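Antigen, P35 (Borreliella spielmanii A14S, PDB 6HPN) is an outer surface protein of unknown exact function, an orthologue of B. burgdorferi BBA64 from a family thought to contribute to the pathogenesis of Lyme disease. Local coordinates at residues 31-36 with 130-135; 142-147 with 219-224; 19-24 with 148-153. All coordinates share one frame; numbering follows the deposited sequence.

Contact 1. Residues 31-36 with 130-135; sequences DIVQIS and ISLKIL
Ile32 and Val33 of helix 16-40 lean on Ser131, Leu132 and Leu135 near the C-terminal end of helix 106-135, joining two members of the helical bundle that makes up this all-alpha domain of the PFam54 family. The chain is the C-terminal part of a longer protein that carries a lipoprotein signature. The short segments cross steeply, their N-to-C directions 118° apart and their axes 9.5 Å from each other at closest approach, so only a few side chains take part. Val33 carries the apolar half through a single branch, CG1. Reaching tip to tip toward Leu135, Val33 CG1 lies 3.6 Å from Leu135 CD1. Val33 CG1 also rests 3.7 Å from Ser131 CB, and Leu132 CD2 adds a looser touch, 4.1 Å from Val33 CG1. Only the end of Leu132 bends in, which suits a leucine at the margin: the long side chain flanks the smaller valine. Where Val33 and Ser131 face each other the backbones come nearest, with 6.8 Å between Val33 CA and Ser131 CA, and a small serine lets them approach. Ile32 fills the other half. Its CG2 stands anti to the backbone N while CG1 lies beside that nitrogen (chi1 -77°), and the serine hydroxyl sits against the hollow between CG2 and CD1. Phe156 of helix 146-179 touches both Ile32 and Ser131, extending the apolar patch to a third helix. The hydroxyl tolerates these greasy neighbours because its polar need is met within its own helix: set anti to its carbonyl carbon, chi1 -62°, Ser131 OG is hydrogen-bonded to Met127 O, one turn back. Both methyls lie on one side of that oxygen, Ile32 CD1 and Ile32 CG2 each 3.4 Å from Ser131 OG.

Contact 2. Residues 142-147 with 219-224; sequences HHLNKP and NILAPI
Leu144 projects from the loop between helices 106-135 and 146-179 and crosses Ile220 at about a right angle, so that its forked end enters among apolar side chains at the end of helix 200-221 and in the turn that follows it. Leu144 CD1 lies 4.1 Å from Ile220 CG2 and, rather more loosely, 4.3 Å from Ile224 CD1. Leu221 CD2 completes the group at a similar range. The other branch turns to the backbone, with Leu144 CD2 3.5 Å from Ile220 O. Ile224 holds CG1 between its backbone N and carbonyl carbon (chi1 56°); this rotation sends the CG1-CD1 arm to Leu144 and leaves Ile224 CG2 facing His143 CB at 4.1 Å. The histidine uses only this aliphatic root here, its imidazole being carried away toward the surface, where His142 CE1 lies above one face near the rim. Asn145 is the N-cap of helix 146-179, its OD1 accepting a hydrogen bond from Asn148 N. Lys146, on the first turn, forms salt bridges with Asp15 and Glu17. Leu144 also touches Leu149 across the asparagine N-cap, and this pairing is a hydrophobic staple, here packed as well against the end of helix 200-221.

Contact 3. Residues 19-24 with 148-153; sequences KELIQK and NLKTLY
Leu21 is the apolar centre of the meeting between helices 16-40 and 146-179, and its two methyls and branch carbon spread over three partners. Leu21 CD1 lies 3.8 Å from Tyr153 CB. On the other branch, Leu21 CD2 is 4.0 Å from Lys150 CG. The branch carbon itself, Leu21 CG, sits 4.1 Å from Leu149 CB. The residue does not leave its helix straight at the partner; placing CG anti to the backbone N (chi1 -158°) swings the fork across, so that it passes at about a right angle to Lys150 and Tyr153 and more obliquely to Leu149. Next to it Ile22 points away from the other helix, yet Ile22 CG1 still comes within 4.0 Å of Leu149 CD2, closing the flank of that buried leucine. Tyr153, a turn further along, takes up Lys24 as well as Leu21. The start of Lys24 approaches the edge of its ring near the ring plane, with Lys24 CB 3.7 Å from Tyr153 CE1. Beyond that the lysine lies alongside the tyrosine, both pointing the same way, and its bent chain leads the ammonium group off. Lysine suits such a border, since its methylenes can pack while its charge stays outside; Lys150 likewise offers an aliphatic CG to Leu21, and its NZ makes a long, weak ion pair with Glu17.

Further out, Ile25 touches Leu149, Leu152 and Tyr153 from the next turn of helix 16-40, and Arg28 makes a cation-pi interaction with the Tyr153 ring. The axes of the short segments run only 34° from parallel, 9.8 Å apart at closest approach. Touching residues that recur every three or four positions, as in Leu21 with Lys24 and Leu149 with Tyr153, mark the lengthwise packing of neighbouring helices in a helical bundle.

Contacts 1 and 3 both lie on helix 16-40 and both are surface contacts, yet they tie it to different partners: contact 1 to helix 106-135 at a steep angle, contact 3 to helix 146-179 nearly lengthwise, over the larger buried area. Contact 2, partly buried, shares helix 146-179 with contact 3 and joins the turn before it to the chain's C-terminal end. None has a hydrogen bond across its segments. Contact 1 adds a serine to its aliphatic groups, contact 2 is almost wholly aliphatic, and contact 3 mixes leucines with a tyrosine and lysine methylenes. Leu221 packs on Lys133 between contacts 1 and 2, Ile134 on Leu152 between contacts 1 and 3.

Contact 1. Residues 31-36 with 130-135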
ATOM      1  N   ASP A  31      -8.584   2.577 -13.343  1.00 21.72           N
ATOM      2  CA  ASP A  31      -9.008   1.546 -12.356  1.00 22.43           C
ATOM      3  C   ASP A  31      -8.519   1.960 -10.967  1.00 20.15           C
ATOM      4  O   ASP A  31      -9.353   2.103 -10.061  1.00 19.75           O
ATOM      5  CB  ASP A  31      -8.508   0.134 -12.692  1.00 22.76           C
ATOM      6  CG  ASP A  31      -9.258  -0.574 -13.816  1.00 23.48           C
ATOM      7  OD1 ASP A  31     -10.280  -0.035 -14.318  1.00 27.47           O
ATOM      8  OD2 ASP A  31      -8.820  -1.658 -14.189  1.00 23.78           O
ATOM      9  N   ILE A  32      -7.212   2.130 -10.803  1.00 18.26           N
ATOM     10  CA  ILE A  32      -6.611   2.430  -9.472  1.00 16.52           C
ATOM     11  C   ILE A  32      -7.314   3.668  -8.900  1.00 16.64           C
ATOM     12  O   ILE A  32      -7.795   3.618  -7.749  1.00 16.10           O
ATOM     13  CB  ILE A  32      -5.083   2.565  -9.597  1.00 14.95           C
ATOM     14  CG1 ILE A  32      -4.437   1.175  -9.712  1.00 14.09           C
ATOM     15  CG2 ILE A  32      -4.482   3.403  -8.477  1.00 14.13           C
ATOM     16  CD1 ILE A  32      -3.063   1.152 -10.405  1.00 13.51           C
ATOM     17  N   VAL A  33      -7.447   4.735  -9.664  1.00 18.01           N
ATOM     18  CA  VAL A  33      -7.968   5.982  -9.038  1.00 20.79           C
ATOM     19  C   VAL A  33      -9.469   5.821  -8.801  1.00 20.46           C
ATOM     20  O   VAL A  33      -9.946   6.358  -7.802  1.00 20.95           O
ATOM     21  CB  VAL A  33      -7.645   7.277  -9.802  1.00 22.88           C
ATOM     22  CG1 VAL A  33      -6.404   7.149 -10.659  1.00 22.59           C
ATOM     23  CG2 VAL A  33      -8.830   7.771 -10.619  1.00 26.11           C
ATOM     24  N   GLN A  34     -10.186   5.107  -9.663  1.00 20.87           N
ATOM     25  CA  GLN A  34     -11.639   4.885  -9.441  1.00 21.77           C
ATOM     26  C   GLN A  34     -11.846   4.067  -8.164  1.00 21.10           C
ATOM     27  O   GLN A  34     -12.690   4.457  -7.344  1.00 21.77           O
ATOM     28  CB  GLN A  34     -12.303   4.241 -10.654  1.00 22.61           C
ATOM     29  CG  GLN A  34     -12.600   5.296 -11.698  1.00 24.51           C
ATOM     30  CD  GLN A  34     -13.145   4.799 -13.014  1.00 25.92           C
ATOM     31  OE1 GLN A  34     -13.181   3.605 -13.316  1.00 25.09           O
ATOM     32  NE2 GLN A  34     -13.565   5.762 -13.816  1.00 26.92           N
ATOM     33  N   ILE A  35     -11.122   2.960  -8.016  1.00 21.28           N
ATOM     34  CA  ILE A  35     -11.150   2.117  -6.788  1.00 19.38           C
ATOM     35  C   ILE A  35     -10.956   3.062  -5.613  1.00 18.68           C
ATOM     36  O   ILE A  35     -11.693   2.933  -4.646  1.00 17.76           O
ATOM     37  CB  ILE A  35     -10.093   0.994  -6.838  1.00 19.28           C
ATOM     38  CG1 ILE A  35     -10.568  -0.141  -7.762  1.00 19.93           C
ATOM     39  CG2 ILE A  35      -9.752   0.495  -5.439  1.00 18.18           C
ATOM     40  CD1 ILE A  35      -9.507  -1.166  -8.162  1.00 19.26           C
ATOM     41  N   SER A  36     -10.035   4.011  -5.715  1.00 18.61           N
ATOM     42  CA  SER A  36      -9.682   4.849  -4.549  1.00 19.80           C
ATOM     43  C   SER A  36     -10.873   5.739  -4.144  1.00 21.10           C
ATOM     44  O   SER A  36     -11.080   5.910  -2.913  1.00 19.16           O
ATOM     45  CB  SER A  36      -8.422   5.643  -4.793  1.00 19.40           C
ATOM     46  OG  SER A  36      -8.697   6.757  -5.615  1.00 18.59           O
ATOM     47  N   ILE A 130       1.403   7.265  -9.276  1.00 14.47           N
ATOM     48  CA  ILE A 130       1.788   6.978 -10.676  1.00 14.70           C
ATOM     49  C   ILE A 130       0.536   7.085 -11.558  1.00 14.54           C
ATOM     50  O   ILE A 130       0.644   7.651 -12.668  1.00 13.92           O
ATOM     51  CB  ILE A 130       2.506   5.618 -10.757  1.00 14.46           C
ATOM     52  CG1 ILE A 130       3.871   5.715 -10.068  1.00 14.14           C
ATOM     53  CG2 ILE A 130       2.614   5.161 -12.205  1.00 14.63           C
ATOM     54  CD1 ILE A 130       4.766   4.532 -10.266  1.00 13.60           C
ATOM     55  N   SER A 131      -0.605   6.577 -11.100  1.00 14.38           N
ATOM     56  CA  SER A 131      -1.856   6.648 -11.889  1.00 15.14           C
ATOM     57  C   SER A 131      -2.184   8.124 -12.114  1.00 15.78           C
ATOM     58  O   SER A 131      -2.416   8.490 -13.277  1.00 18.26           O
ATOM     59  CB  SER A 131      -2.982   5.866 -11.261  1.00 15.33           C
ATOM     60  OG  SER A 131      -2.654   4.471 -11.184  1.00 14.88           O
ATOM     61  N   LEU A 132      -2.080   8.965 -11.085  1.00 15.23           N
ATOM     62  CA  LEU A 132      -2.508  10.389 -11.185  1.00 15.68           C
ATOM     63  C   LEU A 132      -1.541  11.122 -12.122  1.00 15.51           C
ATOM     64  O   LEU A 132      -2.026  11.900 -12.939  1.00 17.52           O
ATOM     65  CB  LEU A 132      -2.616  11.040  -9.788  1.00 15.23           C
ATOM     66  CG  LEU A 132      -3.759  10.487  -8.916  1.00 15.70           C
ATOM     67  CD1 LEU A 132      -3.639  10.887  -7.446  1.00 15.36           C
ATOM     68  CD2 LEU A 132      -5.122  10.880  -9.487  1.00 15.13           C
ATOM     69  N   LYS A 133      -0.244  10.859 -12.018  1.00 14.59           N
ATOM     70  CA  LYS A 133       0.783  11.464 -12.888  1.00 15.94           C
ATOM     71  C   LYS A 133       0.437  11.174 -14.360  1.00 17.47           C
ATOM     72  O   LYS A 133       0.514  12.115 -15.186  1.00 17.29           O
ATOM     73  CB  LYS A 133       2.177  10.913 -12.575  1.00 16.08           C
ATOM     74  CG  LYS A 133       2.872  11.502 -11.357  1.00 16.75           C
ATOM     75  CD  LYS A 133       4.206  10.833 -11.090  1.00 17.91           C
ATOM     76  CE  LYS A 133       4.896  11.340  -9.844  1.00 19.67           C
ATOM     77  NZ  LYS A 133       5.282  12.767  -9.964  1.00 21.20           N
ATOM     78  N   ILE A 134       0.085   9.925 -14.681  1.00 17.61           N
ATOM     79  CA  ILE A 134      -0.208   9.506 -16.082  1.00 18.16           C
ATOM     80  C   ILE A 134      -1.494  10.185 -16.571  1.00 17.72           C
ATOM     81  O   ILE A 134      -1.450  10.797 -17.637  1.00 17.18           O
ATOM     82  CB  ILE A 134      -0.283   7.977 -16.203  1.00 18.16           C
ATOM     83  CG1 ILE A 134       1.114   7.347 -16.140  1.00 18.58           C
ATOM     84  CG2 ILE A 134      -1.031   7.578 -17.459  1.00 17.09           C
ATOM     85  CD1 ILE A 134       1.120   5.854 -15.791  1.00 19.02           C
ATOM     86  N   LEU A 135      -2.583  10.087 -15.820  1.00 18.32           N
ATOM     87  CA  LEU A 135      -3.884  10.689 -16.207  1.00 20.03           C
ATOM     88  C   LEU A 135      -3.761  12.198 -16.351  1.00 21.33           C
ATOM     89  O   LEU A 135      -4.531  12.750 -17.123  1.00 22.10           O
ATOM     90  CB  LEU A 135      -4.935  10.372 -15.155  1.00 20.46           C
ATOM     91  CG  LEU A 135      -5.351   8.911 -15.100  1.00 21.35           C
ATOM     92  CD1 LEU A 135      -6.288   8.676 -13.924  1.00 21.54           C
ATOM     93  CD2 LEU A 135      -6.002   8.516 -16.416  1.00 21.43           C
TER

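Contact 2. Residues 142-147 with 219-224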
ATOM      1  N   HIS A 142       0.273   9.609 -26.657  1.00 27.50           N
ATOM      2  CA  HIS A 142       0.562   9.231 -28.062  1.00 27.47           C
ATOM      3  C   HIS A 142       1.893   9.853 -28.511  1.00 27.33           C
ATOM      4  O   HIS A 142       2.550   9.260 -29.379  1.00 25.39           O
ATOM      5  CB  HIS A 142      -0.626   9.528 -28.982  1.00 29.68           C
ATOM      6  CG  HIS A 142      -1.068  10.948 -29.022  1.00 34.02           C
ATOM      7  ND1 HIS A 142      -0.671  11.812 -30.033  1.00 36.21           N
ATOM      8  CD2 HIS A 142      -1.885  11.646 -28.202  1.00 36.19           C
ATOM      9  CE1 HIS A 142      -1.228  12.994 -29.832  1.00 40.34           C
ATOM     10  NE2 HIS A 142      -1.977  12.917 -28.709  1.00 40.27           N
ATOM     11  N   HIS A 143       2.353  10.942 -27.902  1.00 28.12           N
ATOM     12  CA  HIS A 143       3.644  11.568 -28.300  1.00 30.30           C
ATOM     13  C   HIS A 143       4.830  10.680 -27.854  1.00 30.11           C
ATOM     14  O   HIS A 143       5.956  10.898 -28.360  1.00 30.28           O
ATOM     15  CB  HIS A 143       3.681  13.049 -27.861  1.00 31.46           C
ATOM     16  CG  HIS A 143       2.741  13.915 -28.644  1.00 35.53           C
ATOM     17  ND1 HIS A 143       1.899  14.845 -28.049  1.00 38.17           N
ATOM     18  CD2 HIS A 143       2.481  13.979 -29.972  1.00 39.39           C
ATOM     19  CE1 HIS A 143       1.185  15.465 -28.971  1.00 40.62           C
ATOM     20  NE2 HIS A 143       1.510  14.935 -30.161  1.00 42.40           N
ATOM     21  N   LEU A 144       4.607   9.664 -27.006  1.00 28.16           N
ATOM     22  CA  LEU A 144       5.704   8.843 -26.421  1.00 25.20           C
ATOM     23  C   LEU A 144       6.072   7.663 -27.317  1.00 22.90           C
ATOM     24  O   LEU A 144       5.178   7.061 -27.914  1.00 20.61           O
ATOM     25  CB  LEU A 144       5.279   8.295 -25.057  1.00 26.00           C
ATOM     26  CG  LEU A 144       5.063   9.335 -23.962  1.00 25.38           C
ATOM     27  CD1 LEU A 144       4.495   8.676 -22.708  1.00 25.31           C
ATOM     28  CD2 LEU A 144       6.353  10.074 -23.654  1.00 24.99           C
ATOM     29  N   ASN A 145       7.352   7.293 -27.276  1.00 22.50           N
ATOM     30  CA  ASN A 145       7.923   6.102 -27.947  1.00 21.95           C
ATOM     31  C   ASN A 145       7.516   4.825 -27.188  1.00 22.67           C
ATOM     32  O   ASN A 145       7.138   4.890 -25.975  1.00 22.05           O
ATOM     33  CB  ASN A 145       9.434   6.252 -28.121  1.00 21.38           C
ATOM     34  CG  ASN A 145      10.219   6.101 -26.834  1.00 22.51           C
ATOM     35  OD1 ASN A 145       9.803   5.413 -25.893  1.00 21.14           O
ATOM     36  ND2 ASN A 145      11.377   6.735 -26.790  1.00 21.57           N
ATOM     37  N   LYS A 146       7.638   3.694 -27.883  1.00 21.98           N
ATOM     38  CA  LYS A 146       7.122   2.378 -27.450  1.00 21.10           C
ATOM     39  C   LYS A 146       7.870   1.894 -26.216  1.00 20.65           C
ATOM     40  O   LYS A 146       7.224   1.467 -25.262  1.00 18.92           O
ATOM     41  CB  LYS A 146       7.136   1.410 -28.631  1.00 21.38           C
ATOM     42  CG  LYS A 146       5.907   1.592 -29.504  1.00 23.05           C
ATOM     43  CD  LYS A 146       5.983   1.066 -30.904  1.00 23.87           C
ATOM     44  CE  LYS A 146       4.607   0.969 -31.531  1.00 24.70           C
ATOM     45  NZ  LYS A 146       4.618   0.067 -32.708  1.00 26.28           N
ATOM     46  N   PRO A 147       9.227   1.930 -26.165  1.00 21.67           N
ATOM     47  CA  PRO A 147       9.952   1.531 -24.940  1.00 20.71           C
ATOM     48  C   PRO A 147       9.397   2.218 -23.679  1.00 20.89           C
ATOM     49  O   PRO A 147       9.210   1.578 -22.656  1.00 21.41           O
ATOM     50  CB  PRO A 147      11.410   1.955 -25.209  1.00 19.50           C
ATOM     51  CG  PRO A 147      11.530   1.942 -26.733  1.00 20.05           C
ATOM     52  CD  PRO A 147      10.142   2.316 -27.259  1.00 20.40           C
ATOM     53  N   ASN A 219      10.312  11.276 -15.272  1.00 17.50           N
ATOM     54  CA  ASN A 219      11.255  11.513 -16.404  1.00 17.10           C
ATOM     55  C   ASN A 219      10.543  11.269 -17.739  1.00 17.01           C
ATOM     56  O   ASN A 219      10.635  12.104 -18.642  1.00 17.15           O
ATOM     57  CB  ASN A 219      12.519  10.654 -16.270  1.00 16.84           C
ATOM     58  CG  ASN A 219      13.559  11.319 -15.386  1.00 16.10           C
ATOM     59  OD1 ASN A 219      13.477  12.513 -15.138  1.00 15.88           O
ATOM     60  ND2 ASN A 219      14.534  10.574 -14.906  1.00 14.71           N
ATOM     61  N   ILE A 220       9.814  10.172 -17.838  1.00 16.81           N
ATOM     62  CA  ILE A 220       9.126   9.766 -19.092  1.00 16.68           C
ATOM     63  C   ILE A 220       8.062  10.799 -19.459  1.00 16.56           C
ATOM     64  O   ILE A 220       7.861  10.994 -20.669  1.00 16.93           O
ATOM     65  CB  ILE A 220       8.546   8.346 -18.962  1.00 16.50           C
ATOM     66  CG1 ILE A 220       9.653   7.307 -19.116  1.00 16.35           C
ATOM     67  CG2 ILE A 220       7.443   8.131 -19.973  1.00 16.94           C
ATOM     68  CD1 ILE A 220       9.205   5.891 -18.914  1.00 17.16           C
ATOM     69  N   LEU A 221       7.423  11.418 -18.467  1.00 16.91           N
ATOM     70  CA  LEU A 221       6.263  12.324 -18.676  1.00 17.75           C
ATOM     71  C   LEU A 221       6.708  13.788 -18.764  1.00 17.74           C
ATOM     72  O   LEU A 221       5.889  14.612 -19.163  1.00 15.75           O
ATOM     73  CB  LEU A 221       5.268  12.131 -17.531  1.00 19.00           C
ATOM     74  CG  LEU A 221       4.640  10.736 -17.415  1.00 20.06           C
ATOM     75  CD1 LEU A 221       3.536  10.753 -16.373  1.00 20.22           C
ATOM     76  CD2 LEU A 221       4.097  10.213 -18.749  1.00 19.36           C
ATOM     77  N   ALA A 222       7.966  14.097 -18.452  1.00 19.08           N
ATOM     78  CA  ALA A 222       8.451  15.494 -18.380  1.00 20.02           C
ATOM     79  C   ALA A 222       8.160  16.193 -19.708  1.00 21.75           C
ATOM     80  O   ALA A 222       7.494  17.227 -19.743  1.00 25.30           O
ATOM     81  CB  ALA A 222       9.903  15.535 -17.984  1.00 18.53           C
ATOM     82  N   PRO A 223       8.528  15.617 -20.870  1.00 23.64           N
ATOM     83  CA  PRO A 223       8.285  16.311 -22.142  1.00 24.10           C
ATOM     84  C   PRO A 223       6.810  16.544 -22.553  1.00 26.71           C
ATOM     85  O   PRO A 223       6.620  17.283 -23.480  1.00 29.85           O
ATOM     86  CB  PRO A 223       8.972  15.371 -23.162  1.00 22.84           C
ATOM     87  CG  PRO A 223       9.911  14.498 -22.326  1.00 21.51           C
ATOM     88  CD  PRO A 223       9.144  14.285 -21.045  1.00 22.00           C
ATOM     89  N   ILE A 224       5.798  15.948 -21.905  1.00 26.40           N
ATOM     90  CA  ILE A 224       4.380  16.042 -22.389  1.00 28.12           C
ATOM     91  C   ILE A 224       3.516  16.826 -21.386  1.00 27.57           C
ATOM     92  O   ILE A 224       2.280  16.767 -21.416  1.00 28.68           O
ATOM     93  CB  ILE A 224       3.818  14.646 -22.743  1.00 29.52           C
ATOM     94  CG1 ILE A 224       3.893  13.640 -21.589  1.00 27.74           C
ATOM     95  CG2 ILE A 224       4.511  14.111 -23.995  1.00 30.58           C
ATOM     96  CD1 ILE A 224       2.913  12.516 -21.740  1.00 27.40           C
TER

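Contact 3. Residues 19-24 with 148-153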
ATOM      1  N   LYS A  19      -1.566   2.051 -29.841  1.00 22.84           N
ATOM      2  CA  LYS A  19      -2.981   2.230 -29.427  1.00 25.62           C
ATOM      3  C   LYS A  19      -3.373   1.340 -28.230  1.00 23.68           C
ATOM      4  O   LYS A  19      -3.901   1.901 -27.253  1.00 24.58           O
ATOM      5  CB  LYS A  19      -3.903   1.960 -30.611  1.00 30.87           C
ATOM      6  CG  LYS A  19      -4.297   3.179 -31.440  1.00 36.81           C
ATOM      7  CD  LYS A  19      -5.612   2.964 -32.187  1.00 40.19           C
ATOM      8  CE  LYS A  19      -6.715   2.489 -31.254  1.00 40.63           C
ATOM      9  NZ  LYS A  19      -7.869   1.935 -31.995  1.00 42.80           N
ATOM     10  N   GLU A  20      -3.230   0.010 -28.304  1.00 22.00           N
ATOM     11  CA  GLU A  20      -3.708  -0.909 -27.232  1.00 21.90           C
ATOM     12  C   GLU A  20      -2.964  -0.530 -25.942  1.00 20.90           C
ATOM     13  O   GLU A  20      -3.536  -0.417 -24.833  1.00 19.59           O
ATOM     14  CB  GLU A  20      -3.447  -2.374 -27.605  1.00 22.12           C
ATOM     15  CG  GLU A  20      -3.636  -3.351 -26.454  1.00 21.82           C
ATOM     16  CD  GLU A  20      -3.596  -4.813 -26.854  1.00 23.26           C
ATOM     17  OE1 GLU A  20      -4.202  -5.138 -27.875  1.00 26.15           O
ATOM     18  OE2 GLU A  20      -2.946  -5.623 -26.160  1.00 24.23           O
ATOM     19  N   LEU A  21      -1.687  -0.299 -26.117  1.00 20.29           N
ATOM     20  CA  LEU A  21      -0.726  -0.005 -25.032  1.00 20.91           C
ATOM     21  C   LEU A  21      -1.155   1.276 -24.304  1.00 19.77           C
ATOM     22  O   LEU A  21      -1.234   1.262 -23.061  1.00 18.10           O
ATOM     23  CB  LEU A  21       0.594   0.085 -25.784  1.00 22.11           C
ATOM     24  CG  LEU A  21       1.924  -0.111 -25.067  1.00 23.23           C
ATOM     25  CD1 LEU A  21       1.914  -1.186 -23.998  1.00 23.62           C
ATOM     26  CD2 LEU A  21       2.980  -0.470 -26.106  1.00 22.70           C
ATOM     27  N   ILE A  22      -1.550   2.302 -25.052  1.00 19.86           N
ATOM     28  CA  ILE A  22      -2.086   3.579 -24.499  1.00 20.84           C
ATOM     29  C   ILE A  22      -3.409   3.325 -23.754  1.00 20.68           C
ATOM     30  O   ILE A  22      -3.560   3.836 -22.633  1.00 18.30           O
ATOM     31  CB  ILE A  22      -2.257   4.612 -25.623  1.00 22.26           C
ATOM     32  CG1 ILE A  22      -0.890   5.074 -26.137  1.00 24.27           C
ATOM     33  CG2 ILE A  22      -3.122   5.783 -25.149  1.00 21.93           C
ATOM     34  CD1 ILE A  22      -0.945   5.835 -27.462  1.00 25.66           C
ATOM     35  N   GLN A  23      -4.326   2.562 -24.352  1.00 21.05           N
ATOM     36  CA  GLN A  23      -5.649   2.254 -23.755  1.00 23.29           C
ATOM     37  C   GLN A  23      -5.445   1.480 -22.433  1.00 22.96           C
ATOM     38  O   GLN A  23      -6.068   1.842 -21.430  1.00 26.86           O
ATOM     39  CB  GLN A  23      -6.517   1.532 -24.801  1.00 24.34           C
ATOM     40  CG  GLN A  23      -7.973   1.335 -24.381  1.00 26.51           C
ATOM     41  CD  GLN A  23      -8.630   2.608 -23.905  1.00 28.39           C
ATOM     42  OE1 GLN A  23      -8.712   3.594 -24.625  1.00 31.81           O
ATOM     43  NE2 GLN A  23      -9.076   2.612 -22.664  1.00 30.08           N
ATOM     44  N   LYS A  24      -4.551   0.496 -22.406  1.00 22.89           N
ATOM     45  CA  LYS A  24      -4.310  -0.380 -21.233  1.00 21.65           C
ATOM     46  C   LYS A  24      -3.619   0.418 -20.145  1.00 18.74           C
ATOM     47  O   LYS A  24      -3.962   0.215 -19.009  1.00 18.77           O
ATOM     48  CB  LYS A  24      -3.503  -1.619 -21.632  1.00 24.66           C
ATOM     49  CG  LYS A  24      -4.225  -2.555 -22.600  1.00 28.68           C
ATOM     50  CD  LYS A  24      -4.245  -4.034 -22.193  1.00 33.89           C
ATOM     51  CE  LYS A  24      -5.270  -4.851 -22.956  1.00 35.48           C
ATOM     52  NZ  LYS A  24      -6.648  -4.529 -22.524  1.00 35.99           N
ATOM     53  N   ASN A 148       9.106   3.515 -23.786  1.00 22.30           N
ATOM     54  CA  ASN A 148       8.633   4.347 -22.649  1.00 21.50           C
ATOM     55  C   ASN A 148       7.187   3.960 -22.330  1.00 20.09           C
ATOM     56  O   ASN A 148       6.856   3.858 -21.152  1.00 21.20           O
ATOM     57  CB  ASN A 148       8.831   5.840 -22.922  1.00 21.93           C
ATOM     58  CG  ASN A 148      10.288   6.246 -22.887  1.00 22.00           C
ATOM     59  OD1 ASN A 148      11.146   5.542 -22.325  1.00 22.95           O
ATOM     60  ND2 ASN A 148      10.571   7.362 -23.524  1.00 19.90           N
ATOM     61  N   LEU A 149       6.375   3.690 -23.339  1.00 19.18           N
ATOM     62  CA  LEU A 149       4.984   3.226 -23.108  1.00 19.13           C
ATOM     63  C   LEU A 149       5.013   1.867 -22.407  1.00 17.96           C
ATOM     64  O   LEU A 149       4.205   1.662 -21.501  1.00 19.19           O
ATOM     65  CB  LEU A 149       4.221   3.177 -24.440  1.00 20.03           C
ATOM     66  CG  LEU A 149       3.719   4.528 -24.958  1.00 20.99           C
ATOM     67  CD1 LEU A 149       3.286   4.441 -26.416  1.00 20.76           C
ATOM     68  CD2 LEU A 149       2.561   5.060 -24.088  1.00 22.52           C
ATOM     69  N   LYS A 150       5.930   0.979 -22.780  1.00 17.64           N
ATOM     70  CA  LYS A 150       6.033  -0.378 -22.171  1.00 17.46           C
ATOM     71  C   LYS A 150       6.495  -0.269 -20.713  1.00 17.60           C
ATOM     72  O   LYS A 150       6.014  -1.054 -19.865  1.00 16.07           O
ATOM     73  CB  LYS A 150       6.946  -1.265 -23.009  1.00 17.69           C
ATOM     74  CG  LYS A 150       6.329  -1.654 -24.343  1.00 18.73           C
ATOM     75  CD  LYS A 150       7.200  -2.517 -25.197  1.00 19.24           C
ATOM     76  CE  LYS A 150       6.386  -3.354 -26.160  1.00 20.24           C
ATOM     77  NZ  LYS A 150       7.222  -4.393 -26.814  1.00 21.44           N
ATOM     78  N   THR A 151       7.373   0.690 -20.413  1.00 18.59           N
ATOM     79  CA  THR A 151       7.860   0.875 -19.030  1.00 18.78           C
ATOM     80  C   THR A 151       6.660   1.251 -18.165  1.00 19.73           C
ATOM     81  O   THR A 151       6.500   0.638 -17.100  1.00 20.76           O
ATOM     82  CB  THR A 151       8.977   1.909 -18.936  1.00 19.05           C
ATOM     83  OG1 THR A 151      10.061   1.524 -19.773  1.00 17.46           O
ATOM     84  CG2 THR A 151       9.458   2.049 -17.511  1.00 19.15           C
ATOM     85  N   LEU A 152       5.848   2.206 -18.625  1.00 19.54           N
ATOM     86  CA  LEU A 152       4.595   2.610 -17.942  1.00 20.68           C
ATOM     87  C   LEU A 152       3.676   1.386 -17.728  1.00 21.24           C
ATOM     88  O   LEU A 152       3.185   1.170 -16.591  1.00 23.08           O
ATOM     89  CB  LEU A 152       3.919   3.685 -18.802  1.00 21.51           C
ATOM     90  CG  LEU A 152       4.646   5.035 -18.879  1.00 22.32           C
ATOM     91  CD1 LEU A 152       3.811   6.068 -19.635  1.00 21.07           C
ATOM     92  CD2 LEU A 152       5.017   5.559 -17.485  1.00 22.41           C
ATOM     93  N   TYR A 153       3.430   0.621 -18.788  1.00 19.99           N
ATOM     94  CA  TYR A 153       2.486  -0.519 -18.782  1.00 19.94           C
ATOM     95  C   TYR A 153       2.983  -1.557 -17.770  1.00 19.00           C
ATOM     96  O   TYR A 153       2.275  -1.837 -16.825  1.00 18.83           O
ATOM     97  CB  TYR A 153       2.344  -1.080 -20.197  1.00 19.68           C
ATOM     98  CG  TYR A 153       1.556  -2.358 -20.259  1.00 19.93           C
ATOM     99  CD1 TYR A 153       0.169  -2.357 -20.354  1.00 20.60           C
ATOM    100  CD2 TYR A 153       2.210  -3.577 -20.207  1.00 20.58           C
ATOM    101  CE1 TYR A 153      -0.550  -3.545 -20.380  1.00 19.31           C
ATOM    102  CE2 TYR A 153       1.515  -4.769 -20.265  1.00 19.33           C
ATOM    103  CZ  TYR A 153       0.137  -4.744 -20.327  1.00 19.11           C
ATOM    104  OH  TYR A 153      -0.501  -5.931 -20.349  1.00 19.74           O
TER